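Local coordinates for putative capsid protein of prophage (Escherichia coli CFT073, PDB 3BQW) that probably serves as the major capsid protein of a prophage, assembling in many copies into the shell of a phage head, at residues Ala61-Met66 / Glu157-Asp162; Ser80-Gly85 / Ala334-Pro339; Tyr86-His91 / Glu152-Glu157; Leu281-Asn286 / Arg343-Val348. All blocks are in the same frame, centred on the assembly; numbering follows the deposited sequence.

Contact 1 (Ala61-Met66 / Glu157-Asp162); sequences AFCSPM and ERYEID
Cys63 and Ile161 sit opposite each other where strands 61-66 and 159-162 run antiparallel. The tight side carries Ala61, Cys63, Tyr159 and Ile161. Ala61 CB meets Ile161 CG2 at 3.5 Å. Cys63 SG reaches the edge of the Tyr159 ring, 3.9 Å from CE1, in a sulfur-aromatic contact. The less common Tyr159 rotamer, with CG lying between the backbone N and the carbonyl carbon (chi1 76°), carries the ring along the strand toward Cys63. Ile82 packs over this face, and Tyr159 OH probably hydrogen-bonds to Lys83 O. The strands are the inner pair of a four-stranded antiparallel sheet, flanked by strands 70-79 and 148-151. Phe62 with Asp162 and Ser64 with Glu160 form hydrogen-bonded pairs, and the Glu160 N to Ser64 O bond is nearly straight at 172°.

The other face is more polar. One water accepts a hydrogen bond from Ser64 OG and donates to Phe62 O and to Glu160 OE1 at 2.6 Å. Arg73 pairs with both Glu160 and Asp162. At the loose end Met66 bends at chi3 and lays CE over one face of the Arg158 guanidinium, 3.5 Å from NH1. Two waters fill in between the Met66 and Arg158 backbones there, while Arg158 NE pairs with Glu152.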
loop_
_atom_site.group_PDB
_atom_site.type_symbol
_atom_site.label_atom_id
_atom_site.label_comp_id
_atom_site.label_asym_id
_atom_site.label_seq_id
_atom_site.Cartn_x
_atom_site.Cartn_y
_atom_site.Cartn_z
ATOM N N ALA A 61 -19.317 -1.280 2.166
ATOM C CA ALA A 61 -18.877 -1.549 0.802
ATOM C C ALA A 61 -19.807 -2.591 0.204
ATOM O O ALA A 61 -20.481 -3.329 0.922
ATOM C CB ALA A 61 -17.416 -2.045 0.776
ATOM N N PHE A 62 -19.861 -2.610 -1.120
ATOM C CA PHE A 62 -20.651 -3.580 -1.862
ATOM C C PHE A 62 -19.754 -4.762 -2.168
ATOM O O PHE A 62 -18.793 -4.671 -2.938
ATOM C CB PHE A 62 -21.181 -2.944 -3.136
ATOM C CG PHE A 62 -22.256 -3.745 -3.830
ATOM C CD1 PHE A 62 -23.575 -3.618 -3.459
ATOM C CD2 PHE A 62 -21.942 -4.566 -4.896
ATOM C CE1 PHE A 62 -24.556 -4.320 -4.122
ATOM C CE2 PHE A 62 -22.918 -5.279 -5.566
ATOM C CZ PHE A 62 -24.213 -5.157 -5.184
ATOM N N CYS A 63 -20.082 -5.878 -1.543
ATOM C CA CYS A 63 -19.286 -7.071 -1.587
ATOM C C CYS A 63 -20.003 -8.132 -2.408
ATOM O O CYS A 63 -21.179 -8.410 -2.187
ATOM C CB CYS A 63 -19.021 -7.557 -0.159
ATOM S SG CYS A 63 -17.950 -6.409 0.729
ATOM N N SER A 64 -19.278 -8.700 -3.367
ATOM C CA SER A 64 -19.820 -9.657 -4.306
ATOM C C SER A 64 -18.961 -10.916 -4.342
ATOM O O SER A 64 -17.748 -10.823 -4.412
ATOM C CB SER A 64 -19.865 -9.054 -5.718
ATOM O OG SER A 64 -20.738 -7.950 -5.801
ATOM N N PRO A 65 -19.604 -12.105 -4.399
ATOM C CA PRO A 65 -18.791 -13.284 -4.577
ATOM C C PRO A 65 -18.279 -13.367 -6.037
ATOM O O PRO A 65 -18.747 -12.627 -6.931
ATOM C CB PRO A 65 -19.763 -14.433 -4.252
ATOM C CG PRO A 65 -21.102 -13.915 -4.538
ATOM C CD PRO A 65 -21.045 -12.404 -4.411
ATOM N N MET A 66 -17.338 -14.277 -6.262
ATOM C CA MET A 66 -16.736 -14.465 -7.569
ATOM C C MET A 66 -16.775 -15.952 -7.885
ATOM O O MET A 66 -16.742 -16.788 -6.987
ATOM C CB MET A 66 -15.287 -13.948 -7.597
ATOM C CG MET A 66 -15.135 -12.435 -7.310
ATOM S SD MET A 66 -13.454 -11.790 -7.275
ATOM C CE MET A 66 -12.865 -12.270 -8.901
ATOM N N GLU A 157 -13.257 -17.556 0.624
ATOM C CA GLU A 157 -13.337 -17.592 -0.822
ATOM C C GLU A 157 -13.159 -16.183 -1.410
ATOM O O GLU A 157 -13.685 -15.194 -0.884
ATOM C CB GLU A 157 -14.654 -18.211 -1.276
ATOM C CG GLU A 157 -14.583 -19.736 -1.414
ATOM C CD GLU A 157 -15.827 -20.297 -2.076
ATOM O OE1 GLU A 157 -16.938 -19.833 -1.715
ATOM O OE2 GLU A 157 -15.701 -21.189 -2.962
ATOM N N ARG A 158 -12.380 -16.126 -2.486
ATOM C CA ARG A 158 -12.113 -14.900 -3.237
ATOM C C ARG A 158 -13.390 -14.126 -3.555
ATOM O O ARG A 158 -14.333 -14.685 -4.082
ATOM C CB ARG A 158 -11.430 -15.308 -4.524
ATOM C CG ARG A 158 -10.712 -14.259 -5.273
ATOM C CD ARG A 158 -9.708 -14.975 -6.169
ATOM N NE ARG A 158 -9.006 -14.055 -7.039
ATOM C CZ ARG A 158 -9.242 -13.896 -8.338
ATOM N NH1 ARG A 158 -10.184 -14.596 -8.961
ATOM N NH2 ARG A 158 -8.526 -13.005 -9.017
ATOM N N TYR A 159 -13.421 -12.841 -3.210
ATOM C CA TYR A 159 -14.583 -11.969 -3.489
ATOM C C TYR A 159 -14.134 -10.534 -3.784
ATOM O O TYR A 159 -12.987 -10.187 -3.551
ATOM C CB TYR A 159 -15.547 -11.983 -2.313
ATOM C CG TYR A 159 -15.094 -11.171 -1.115
ATOM C CD1 TYR A 159 -15.591 -9.877 -0.906
ATOM C CD2 TYR A 159 -14.170 -11.696 -0.183
ATOM C CE1 TYR A 159 -15.184 -9.121 0.160
ATOM C CE2 TYR A 159 -13.755 -10.932 0.938
ATOM C CZ TYR A 159 -14.255 -9.642 1.083
ATOM O OH TYR A 159 -13.889 -8.859 2.155
ATOM N N GLU A 160 -15.057 -9.714 -4.285
ATOM C CA GLU A 160 -14.770 -8.325 -4.659
ATOM C C GLU A 160 -15.388 -7.368 -3.648
ATOM O O GLU A 160 -16.513 -7.554 -3.222
ATOM C CB GLU A 160 -15.296 -7.998 -6.065
ATOM C CG GLU A 160 -15.033 -6.549 -6.489
ATOM C CD GLU A 160 -15.850 -6.114 -7.671
ATOM O OE1 GLU A 160 -17.055 -5.793 -7.491
ATOM O OE2 GLU A 160 -15.278 -6.064 -8.781
ATOM N N ILE A 161 -14.604 -6.366 -3.252
ATOM C CA ILE A 161 -15.093 -5.187 -2.555
ATOM C C ILE A 161 -15.178 -4.074 -3.582
ATOM O O ILE A 161 -14.214 -3.827 -4.330
ATOM C CB ILE A 161 -14.128 -4.696 -1.438
ATOM C CG1 ILE A 161 -14.048 -5.702 -0.307
ATOM C CG2 ILE A 161 -14.590 -3.350 -0.879
ATOM C CD1 ILE A 161 -12.847 -5.434 0.654
ATOM N N ASP A 162 -16.312 -3.394 -3.596
ATOM C CA ASP A 162 -16.524 -2.267 -4.478
ATOM C C ASP A 162 -16.969 -1.056 -3.652
ATOM O O ASP A 162 -18.040 -1.056 -3.038
ATOM C CB ASP A 162 -17.563 -2.628 -5.535
ATOM C CG ASP A 162 -17.735 -1.565 -6.587
ATOM O OD1 ASP A 162 -16.971 -0.567 -6.596
ATOM O OD2 ASP A 162 -18.649 -1.732 -7.434
HETATM O O HOH W 1 -18.848 -6.051 -5.563
HETATM O O HOH W 2 -16.736 -15.689 -3.695
HETATM O O HOH W 3 -14.254 -16.962 -5.800
#

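Contact 2 (Ser80-Gly85 / Ala334-Pro339); sequences STIKPG and APQPVP
Pro84 packs against Ala334, with Pro84 CG 3.8 Å from Ala334 CB. The same ring turns its CB toward the Ala334 carbonyl, 3.4 Å from O. Further along, Ile82 and Gln336 cross at about a right angle, and Ile82 CG2 lies 4.2 Å from Gln336 CG. Gly85 completes the first shell: its O sits 3.7 Å from Ala334 CA.

The polar groups meet through two waters. One accepts from Gly85 N at 2.8 Å and lies close to both Pro335 O and Gln336 OE1. The second lies close to Gly85 O and Pro335 O. Pro335 O is therefore near both waters.

NE2 of the Gln336 amide is anchored on Pro337 O, and OE1 lies by the first water. The chain leaves with CG anti to the backbone N and then bends at chi2 (55°), which brings the amide back beside the strand. The NE2 bond to Pro337 O is 3.1 Å long, in the carbonyl plane and on a lone pair.

Beyond this shell, Ala334, Gln336 and Val338 bond through their backbones to strand 292-295 and the residue after it. Pro335 and Pro337 touch helix 113-146, the long helix consistent with the spine of an HK97-like capsid fold. Ile82 also packs on Tyr159 and Ile161, so it sits between the four-stranded sheet and strand 327-338.

Pro84, Pro335 and Pro337 have no N-H to give. The two segments meet through apolar contacts and waters, while the Pro337 carbonyl takes its donor from Gln336 NE2.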
loop_
_atom_site.group_PDB
_atom_site.type_symbol
_atom_site.label_atom_id
_atom_site.label_comp_id
_atom_site.label_asym_id
_atom_site.label_seq_id
_atom_site.Cartn_x
_atom_site.Cartn_y
_atom_site.Cartn_z
ATOM N N SER A 80 -21.408 -3.575 6.168
ATOM C CA SER A 80 -20.382 -2.949 6.995
ATOM C C SER A 80 -19.429 -3.982 7.598
ATOM O O SER A 80 -18.447 -3.633 8.249
ATOM C CB SER A 80 -21.040 -2.097 8.081
ATOM O OG SER A 80 -21.793 -2.905 8.964
ATOM N N THR A 81 -19.710 -5.254 7.358
ATOM C CA THR A 81 -18.824 -6.343 7.731
ATOM C C THR A 81 -17.974 -6.735 6.529
ATOM O O THR A 81 -18.507 -7.177 5.508
ATOM C CB THR A 81 -19.634 -7.554 8.220
ATOM O OG1 THR A 81 -20.507 -7.119 9.259
ATOM C CG2 THR A 81 -18.734 -8.668 8.754
ATOM N N ILE A 82 -16.657 -6.563 6.667
ATOM C CA ILE A 82 -15.687 -6.855 5.620
ATOM C C ILE A 82 -14.754 -7.967 6.103
ATOM O O ILE A 82 -14.187 -7.875 7.181
ATOM C CB ILE A 82 -14.824 -5.607 5.282
ATOM C CG1 ILE A 82 -15.702 -4.403 4.900
ATOM C CG2 ILE A 82 -13.776 -5.936 4.197
ATOM C CD1 ILE A 82 -16.391 -4.504 3.591
ATOM N N LYS A 83 -14.589 -9.009 5.300
ATOM C CA LYS A 83 -13.663 -10.091 5.615
ATOM C C LYS A 83 -12.302 -9.765 4.985
ATOM O O LYS A 83 -12.181 -9.677 3.787
ATOM C CB LYS A 83 -14.230 -11.432 5.123
ATOM C CG LYS A 83 -13.352 -12.686 5.417
ATOM C CD LYS A 83 -13.219 -13.110 6.915
ATOM C CE LYS A 83 -11.871 -13.799 7.225
ATOM N NZ LYS A 83 -10.585 -13.122 6.662
ATOM N N PRO A 84 -11.278 -9.490 5.807
ATOM C CA PRO A 84 -9.969 -9.185 5.219
ATOM C C PRO A 84 -9.226 -10.409 4.654
ATOM O O PRO A 84 -9.496 -11.526 5.041
ATOM C CB PRO A 84 -9.211 -8.582 6.387
ATOM C CG PRO A 84 -9.786 -9.294 7.582
ATOM C CD PRO A 84 -11.256 -9.400 7.279
ATOM N N GLY A 85 -8.318 -10.173 3.714
ATOM C CA GLY A 85 -7.421 -11.206 3.232
ATOM C C GLY A 85 -6.393 -11.499 4.316
ATOM O O GLY A 85 -5.607 -10.636 4.676
ATOM N N ALA A 334 -3.920 -9.200 8.807
ATOM C CA ALA A 334 -5.186 -9.204 8.048
ATOM C C ALA A 334 -5.623 -7.776 7.750
ATOM O O ALA A 334 -6.651 -7.337 8.222
ATOM C CB ALA A 334 -6.292 -9.975 8.826
ATOM N N PRO A 335 -4.836 -7.055 6.947
ATOM C CA PRO A 335 -5.092 -5.662 6.594
ATOM C C PRO A 335 -6.062 -5.466 5.438
ATOM O O PRO A 335 -6.107 -6.277 4.499
ATOM C CB PRO A 335 -3.712 -5.158 6.185
ATOM C CG PRO A 335 -3.069 -6.360 5.554
ATOM C CD PRO A 335 -3.586 -7.546 6.319
ATOM N N GLN A 336 -6.815 -4.367 5.518
ATOM C CA GLN A 336 -7.694 -3.913 4.445
ATOM C C GLN A 336 -7.774 -2.383 4.478
ATOM O O GLN A 336 -8.197 -1.821 5.490
ATOM C CB GLN A 336 -9.105 -4.461 4.662
ATOM C CG GLN A 336 -10.132 -4.006 3.614
ATOM C CD GLN A 336 -9.705 -4.324 2.194
ATOM O OE1 GLN A 336 -9.313 -5.458 1.903
ATOM N NE2 GLN A 336 -9.782 -3.327 1.296
ATOM N N PRO A 337 -7.317 -1.706 3.406
ATOM C CA PRO A 337 -7.510 -0.262 3.292
ATOM C C PRO A 337 -8.994 0.132 3.201
ATOM O O PRO A 337 -9.782 -0.529 2.531
ATOM C CB PRO A 337 -6.757 0.116 2.009
ATOM C CG PRO A 337 -5.984 -1.044 1.643
ATOM C CD PRO A 337 -6.510 -2.244 2.304
ATOM N N VAL A 338 -9.356 1.171 3.940
ATOM C CA VAL A 338 -10.702 1.696 3.931
ATOM C C VAL A 338 -10.588 3.194 3.667
ATOM O O VAL A 338 -9.966 3.896 4.460
ATOM C CB VAL A 338 -11.428 1.457 5.272
ATOM C CG1 VAL A 338 -12.824 2.041 5.211
ATOM C CG2 VAL A 338 -11.473 -0.053 5.593
ATOM N N PRO A 339 -11.188 3.672 2.570
ATOM C CA PRO A 339 -11.019 5.081 2.217
ATOM C C PRO A 339 -11.899 5.965 3.052
ATOM O O PRO A 339 -12.878 5.494 3.627
ATOM C CB PRO A 339 -11.444 5.130 0.751
ATOM C CG PRO A 339 -12.504 4.078 0.643
ATOM C CD PRO A 339 -12.035 2.960 1.583
HETATM O O HOH W 4 -7.829 -7.571 2.664
HETATM O O HOH W 5 -4.829 -8.573 3.324
#

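Contact 3 (Tyr86-His91 / Glu152-Glu157); sequences YMKPKH and EGEGIE
Tyr86 and Glu154 are bridged by a water that accepts from Tyr86 N at 3.0 Å and donates to Glu154 O at 2.8 Å. Beside it, Glu154 N makes a straight but weak bond of 3.5 Å to Tyr86 O. A second water accepts a hydrogen bond from Lys88 N at 2.8 Å and gives a weak bond to Glu154 OE2. The salt bridge from Lys88 NZ to Glu154 OE1 is long, at 3.7 Å.

The two charged side chains cross at about a right angle. Lys88 curls its end toward the glutamate by a bend at chi4 (58°). Chi1 of Glu154 (-45°) puts CG beside its backbone N and at the edge of the Tyr86 ring, 3.9 Å from CD2; the bend at chi2 then turns the carboxylate toward Lys88. The ring and carboxylate planes stand 78° apart. Tyr86 points its hydroxyl elsewhere, to Met299 N, and its ring also packs on Ala334. Gly153 has no side chain, and its CA comes within 4.7 Å of Tyr86 CA.

On the surface, the loop between strands 148-151 and 159-162 thus meets the link that leads into strand 90-92. Residues Gly153 to Ile156 form a type II beta turn, with Gly155 at its third position in a positive-phi conformation.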
loop_
_atom_site.group_PDB
_atom_site.type_symbol
_atom_site.label_atom_id
_atom_site.label_comp_id
_atom_site.label_asym_id
_atom_site.label_seq_id
_atom_site.Cartn_x
_atom_site.Cartn_y
_atom_site.Cartn_z
ATOM N N TYR A 86 -6.418 -12.714 4.847
ATOM C CA TYR A 86 -5.499 -13.110 5.892
ATOM C C TYR A 86 -4.172 -13.516 5.287
ATOM O O TYR A 86 -4.120 -14.319 4.349
ATOM C CB TYR A 86 -6.070 -14.259 6.710
ATOM C CG TYR A 86 -5.426 -14.415 8.051
ATOM C CD1 TYR A 86 -5.909 -13.716 9.146
ATOM C CD2 TYR A 86 -4.345 -15.294 8.239
ATOM C CE1 TYR A 86 -5.343 -13.864 10.378
ATOM C CE2 TYR A 86 -3.761 -15.447 9.482
ATOM C CZ TYR A 86 -4.268 -14.732 10.554
ATOM O OH TYR A 86 -3.741 -14.854 11.823
ATOM N N MET A 87 -3.102 -12.946 5.836
ATOM C CA MET A 87 -1.752 -13.186 5.377
ATOM C C MET A 87 -0.904 -13.796 6.499
ATOM O O MET A 87 -1.034 -13.433 7.693
ATOM C CB MET A 87 -1.122 -11.860 4.916
ATOM C CG MET A 87 -1.863 -11.070 3.846
ATOM S SD MET A 87 -0.937 -9.556 3.348
ATOM C CE MET A 87 0.252 -10.409 2.382
ATOM N N LYS A 88 -0.025 -14.718 6.109
ATOM C CA LYS A 88 0.946 -15.301 7.029
ATOM C C LYS A 88 2.192 -15.850 6.319
ATOM O O LYS A 88 2.528 -17.018 6.449
ATOM C CB LYS A 88 0.299 -16.348 7.940
ATOM C CG LYS A 88 -0.449 -17.467 7.251
ATOM C CD LYS A 88 -0.993 -18.388 8.333
ATOM C CE LYS A 88 -1.760 -19.574 7.776
ATOM N NZ LYS A 88 -0.938 -20.394 6.853
ATOM N N PRO A 89 2.916 -14.973 5.605
ATOM C CA PRO A 89 4.120 -15.405 4.939
ATOM C C PRO A 89 5.144 -15.891 5.951
ATOM O O PRO A 89 5.261 -15.326 7.060
ATOM C CB PRO A 89 4.607 -14.134 4.245
ATOM C CG PRO A 89 4.021 -13.027 4.993
ATOM C CD PRO A 89 2.681 -13.534 5.407
ATOM N N LYS A 90 5.834 -16.967 5.585
ATOM C CA LYS A 90 6.906 -17.499 6.406
ATOM C C LYS A 90 8.141 -17.747 5.565
ATOM O O LYS A 90 8.065 -17.841 4.344
ATOM C CB LYS A 90 6.481 -18.789 7.130
ATOM C CG LYS A 90 6.294 -19.998 6.241
ATOM C CD LYS A 90 6.034 -21.221 7.073
ATOM C CE LYS A 90 5.702 -22.416 6.192
ATOM N NZ LYS A 90 5.468 -23.637 7.024
ATOM N N HIS A 91 9.272 -17.849 6.252
ATOM C CA HIS A 91 10.552 -18.123 5.632
ATOM C C HIS A 91 11.317 -19.068 6.533
ATOM O O HIS A 91 11.210 -18.985 7.751
ATOM C CB HIS A 91 11.375 -16.839 5.500
ATOM C CG HIS A 91 10.814 -15.831 4.541
ATOM N ND1 HIS A 91 11.355 -15.610 3.290
ATOM C CD2 HIS A 91 9.791 -14.952 4.669
ATOM C CE1 HIS A 91 10.667 -14.652 2.687
ATOM N NE2 HIS A 91 9.707 -14.247 3.499
ATOM N N GLU A 152 -8.531 -12.075 -1.365
ATOM C CA GLU A 152 -8.236 -13.499 -1.208
ATOM C C GLU A 152 -7.464 -13.715 0.104
ATOM O O GLU A 152 -6.776 -12.815 0.591
ATOM C CB GLU A 152 -7.376 -14.031 -2.361
ATOM C CG GLU A 152 -7.237 -13.108 -3.573
ATOM C CD GLU A 152 -6.420 -13.732 -4.713
ATOM O OE1 GLU A 152 -5.791 -14.800 -4.486
ATOM O OE2 GLU A 152 -6.433 -13.162 -5.837
ATOM N N GLY A 153 -7.543 -14.922 0.652
ATOM C CA GLY A 153 -6.795 -15.222 1.867
ATOM C C GLY A 153 -7.078 -16.579 2.465
ATOM O O GLY A 153 -7.898 -17.347 1.960
ATOM N N GLU A 154 -6.385 -16.862 3.560
ATOM C CA GLU A 154 -6.537 -18.125 4.279
ATOM C C GLU A 154 -7.979 -18.220 4.775
ATOM O O GLU A 154 -8.481 -17.301 5.445
ATOM C CB GLU A 154 -5.555 -18.205 5.481
ATOM C CG GLU A 154 -4.084 -17.757 5.200
ATOM C CD GLU A 154 -3.315 -18.711 4.274
ATOM O OE1 GLU A 154 -3.582 -19.952 4.340
ATOM O OE2 GLU A 154 -2.445 -18.217 3.497
ATOM N N GLY A 155 -8.655 -19.306 4.417
ATOM C CA GLY A 155 -9.969 -19.611 4.978
ATOM C C GLY A 155 -11.173 -18.877 4.411
ATOM O O GLY A 155 -12.292 -19.076 4.890
ATOM N N ILE A 156 -10.982 -18.026 3.405
ATOM C CA ILE A 156 -12.132 -17.419 2.728
ATOM C C ILE A 156 -12.115 -17.763 1.263
ATOM O O ILE A 156 -11.097 -18.203 0.729
ATOM C CB ILE A 156 -12.196 -15.880 2.899
ATOM C CG1 ILE A 156 -11.072 -15.168 2.106
ATOM C CG2 ILE A 156 -12.168 -15.537 4.379
ATOM C CD1 ILE A 156 -11.127 -13.641 2.181
ATOM N N GLU A 157 -13.257 -17.556 0.624
ATOM C CA GLU A 157 -13.337 -17.592 -0.822
ATOM C C GLU A 157 -13.159 -16.183 -1.410
ATOM O O GLU A 157 -13.685 -15.194 -0.884
ATOM C CB GLU A 157 -14.654 -18.211 -1.276
ATOM C CG GLU A 157 -14.583 -19.736 -1.414
ATOM C CD GLU A 157 -15.827 -20.297 -2.076
ATOM O OE1 GLU A 157 -16.938 -19.833 -1.715
ATOM O OE2 GLU A 157 -15.701 -21.189 -2.962
HETATM O O HOH W 6 -8.708 -14.616 4.561
HETATM O O HOH W 7 -0.199 -15.755 3.471
#

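Contact 4 (Leu281-Asn286 / Arg343-Val348); sequences LLVLGN and RKFVTV
Leu282 and Val348 form one hydrogen-bonded pair of the antiparallel strands 281-285 and 346-348, and Leu284 and Val346 form the next. Each pair has two backbone bonds. The shortest runs from Leu284 N to Val346 O, 2.8 Å long and nearly straight at 173°. Weaker CA-H...O contacts fill the gaps; Leu281 CA, for example, lies 3.3 Å from Val348 O.

Apolar contacts separate by face. On one face Leu282 and Val348 lie side by side and point the same way, with Leu282 CG 3.8 Å from Val348 CB. Leu282 reaches this place through an uncommon chi1 of 67°, which puts CG between its backbone N and carbonyl carbon. Leu284 and Val346 continue the row, and Tyr196 of helix 190-198 packs on Leu284 and Val348. On the other face Val283 CG2 is 3.8 Å from Thr347 OG1, and Val283 CG1 approaches Phe345 CD1 at 4.4 Å. Val144 and Thr145 of helix 113-146 adjoin this face, while Phe345 stacks edge-to-face with Phe35.

Water joins the frayed end. One molecule accepts from Asn286 N and donates to Lys344 O. It lies over one face of the Phe345 ring, displaced toward the rim.

This is an antiparallel pair inside a mixed sheet, with strand 206-209 beyond 281-285 and strand 170-172 beyond 346-349, and with helices 113-146 and 190-198 packed on its two faces.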
loop_
_atom_site.group_PDB
_atom_site.type_symbol
_atom_site.label_atom_id
_atom_site.label_comp_id
_atom_site.label_asym_id
_atom_site.label_seq_id
_atom_site.Cartn_x
_atom_site.Cartn_y
_atom_site.Cartn_z
ATOM N N LEU A 281 -0.916 6.257 -16.093
ATOM C CA LEU A 281 -1.950 6.768 -15.181
ATOM C C LEU A 281 -1.463 7.919 -14.285
ATOM O O LEU A 281 -0.299 7.939 -13.837
ATOM C CB LEU A 281 -2.483 5.664 -14.254
ATOM C CG LEU A 281 -3.124 4.435 -14.902
ATOM C CD1 LEU A 281 -3.539 3.396 -13.808
ATOM C CD2 LEU A 281 -4.294 4.810 -15.805
ATOM N N LEU A 282 -2.381 8.855 -14.026
ATOM C CA LEU A 282 -2.191 9.921 -13.032
ATOM C C LEU A 282 -3.428 9.911 -12.147
ATOM O O LEU A 282 -4.545 9.620 -12.617
ATOM C CB LEU A 282 -2.024 11.320 -13.674
ATOM C CG LEU A 282 -3.191 11.989 -14.421
ATOM C CD1 LEU A 282 -4.088 12.783 -13.406
ATOM C CD2 LEU A 282 -2.734 12.897 -15.610
ATOM N N VAL A 283 -3.220 10.233 -10.876
ATOM C CA VAL A 283 -4.262 10.278 -9.877
ATOM C C VAL A 283 -4.288 11.669 -9.274
ATOM O O VAL A 283 -3.261 12.200 -8.870
ATOM C CB VAL A 283 -4.016 9.253 -8.763
ATOM C CG1 VAL A 283 -5.080 9.356 -7.673
ATOM C CG2 VAL A 283 -3.980 7.843 -9.327
ATOM N N LEU A 284 -5.470 12.266 -9.256
ATOM C CA LEU A 284 -5.695 13.534 -8.595
ATOM C C LEU A 284 -6.425 13.262 -7.300
ATOM O O LEU A 284 -7.450 12.574 -7.297
ATOM C CB LEU A 284 -6.510 14.453 -9.482
ATOM C CG LEU A 284 -5.696 15.018 -10.649
ATOM C CD1 LEU A 284 -6.673 15.489 -11.748
ATOM C CD2 LEU A 284 -4.729 16.128 -10.164
ATOM N N GLY A 285 -5.883 13.775 -6.202
ATOM C CA GLY A 285 -6.509 13.603 -4.896
ATOM C C GLY A 285 -6.232 14.750 -3.957
ATOM O O GLY A 285 -5.612 15.754 -4.338
ATOM N N ASN A 286 -6.695 14.593 -2.725
ATOM C CA ASN A 286 -6.545 15.616 -1.675
ATOM C C ASN A 286 -5.936 14.916 -0.462
ATOM O O ASN A 286 -6.493 13.952 0.053
ATOM C CB ASN A 286 -7.892 16.294 -1.353
ATOM C CG ASN A 286 -7.734 17.585 -0.526
ATOM O OD1 ASN A 286 -7.288 17.552 0.618
ATOM N ND2 ASN A 286 -8.080 18.723 -1.119
ATOM N N ARG A 343 -14.968 9.393 -3.609
ATOM C CA ARG A 343 -15.423 10.301 -4.661
ATOM C C ARG A 343 -14.428 11.432 -4.929
ATOM O O ARG A 343 -14.548 12.142 -5.894
ATOM C CB ARG A 343 -16.801 10.863 -4.316
ATOM C CG ARG A 343 -17.854 9.783 -4.074
ATOM C CD ARG A 343 -19.127 10.392 -3.525
ATOM N NE ARG A 343 -18.908 10.997 -2.222
ATOM C CZ ARG A 343 -19.809 11.726 -1.558
ATOM N NH1 ARG A 343 -21.019 11.948 -2.058
ATOM N NH2 ARG A 343 -19.492 12.231 -0.369
ATOM N N LYS A 344 -13.449 11.585 -4.053
ATOM C CA LYS A 344 -12.447 12.638 -4.153
ATOM C C LYS A 344 -11.163 12.212 -4.866
ATOM O O LYS A 344 -10.129 12.880 -4.731
ATOM C CB LYS A 344 -12.130 13.136 -2.746
ATOM C CG LYS A 344 -13.305 13.765 -2.042
ATOM C CD LYS A 344 -12.884 14.248 -0.637
ATOM C CE LYS A 344 -14.012 15.076 0.029
ATOM N NZ LYS A 344 -14.036 14.815 1.493
ATOM N N PHE A 345 -11.222 11.107 -5.608
ATOM C CA PHE A 345 -10.107 10.615 -6.417
ATOM C C PHE A 345 -10.521 10.607 -7.872
ATOM O O PHE A 345 -11.611 10.137 -8.201
ATOM C CB PHE A 345 -9.762 9.193 -6.000
ATOM C CG PHE A 345 -9.236 9.095 -4.604
ATOM C CD1 PHE A 345 -7.923 9.489 -4.315
ATOM C CD2 PHE A 345 -10.029 8.629 -3.585
ATOM C CE1 PHE A 345 -7.436 9.400 -3.056
ATOM C CE2 PHE A 345 -9.542 8.543 -2.311
ATOM C CZ PHE A 345 -8.238 8.925 -2.039
ATOM N N VAL A 346 -9.683 11.183 -8.735
ATOM C CA VAL A 346 -9.877 11.117 -10.167
ATOM C C VAL A 346 -8.638 10.440 -10.765
ATOM O O VAL A 346 -7.518 10.835 -10.490
ATOM C CB VAL A 346 -10.085 12.539 -10.774
ATOM C CG1 VAL A 346 -10.173 12.480 -12.299
ATOM C CG2 VAL A 346 -11.342 13.246 -10.143
ATOM N N THR A 347 -8.842 9.414 -11.576
ATOM C CA THR A 347 -7.735 8.725 -12.265
ATOM C C THR A 347 -7.859 8.913 -13.797
ATOM O O THR A 347 -8.932 8.735 -14.387
ATOM C CB THR A 347 -7.694 7.223 -11.901
ATOM O OG1 THR A 347 -7.561 7.095 -10.478
ATOM C CG2 THR A 347 -6.536 6.478 -12.606
ATOM N N VAL A 348 -6.748 9.284 -14.416
ATOM C CA VAL A 348 -6.713 9.546 -15.843
ATOM C C VAL A 348 -5.671 8.670 -16.519
ATOM O O VAL A 348 -4.525 8.619 -16.085
ATOM C CB VAL A 348 -6.468 11.032 -16.167
ATOM C CG1 VAL A 348 -6.641 11.317 -17.726
ATOM C CG2 VAL A 348 -7.390 11.914 -15.332
HETATM O O HOH W 8 -8.525 12.274 -2.482
#

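Contacts 1, 2 and 3 form one cluster, with centres 11 to 17 Å apart. Ile82 and Lys83 link contacts 1 and 2 through Tyr159. Arg158 and Glu152 link contacts 1 and 3, which share Glu157. Ala334 and Tyr86 touch between contacts 2 and 3, which both reach the sheet of strands 90-92 and 327-338. Along the chain contact 3 is nested within contact 1, and contacts 1 and 2 interlock. Contact 4 stands apart in the seven-stranded mixed sheet, its centre about 30 Å from that of contact 3. The chain runs from contact 2 into contact 4 through residues 340-342. Helix 113-146 touches segments of contacts 2, 3 and 4, consistent with a spine joining two regions of a capsid subunit.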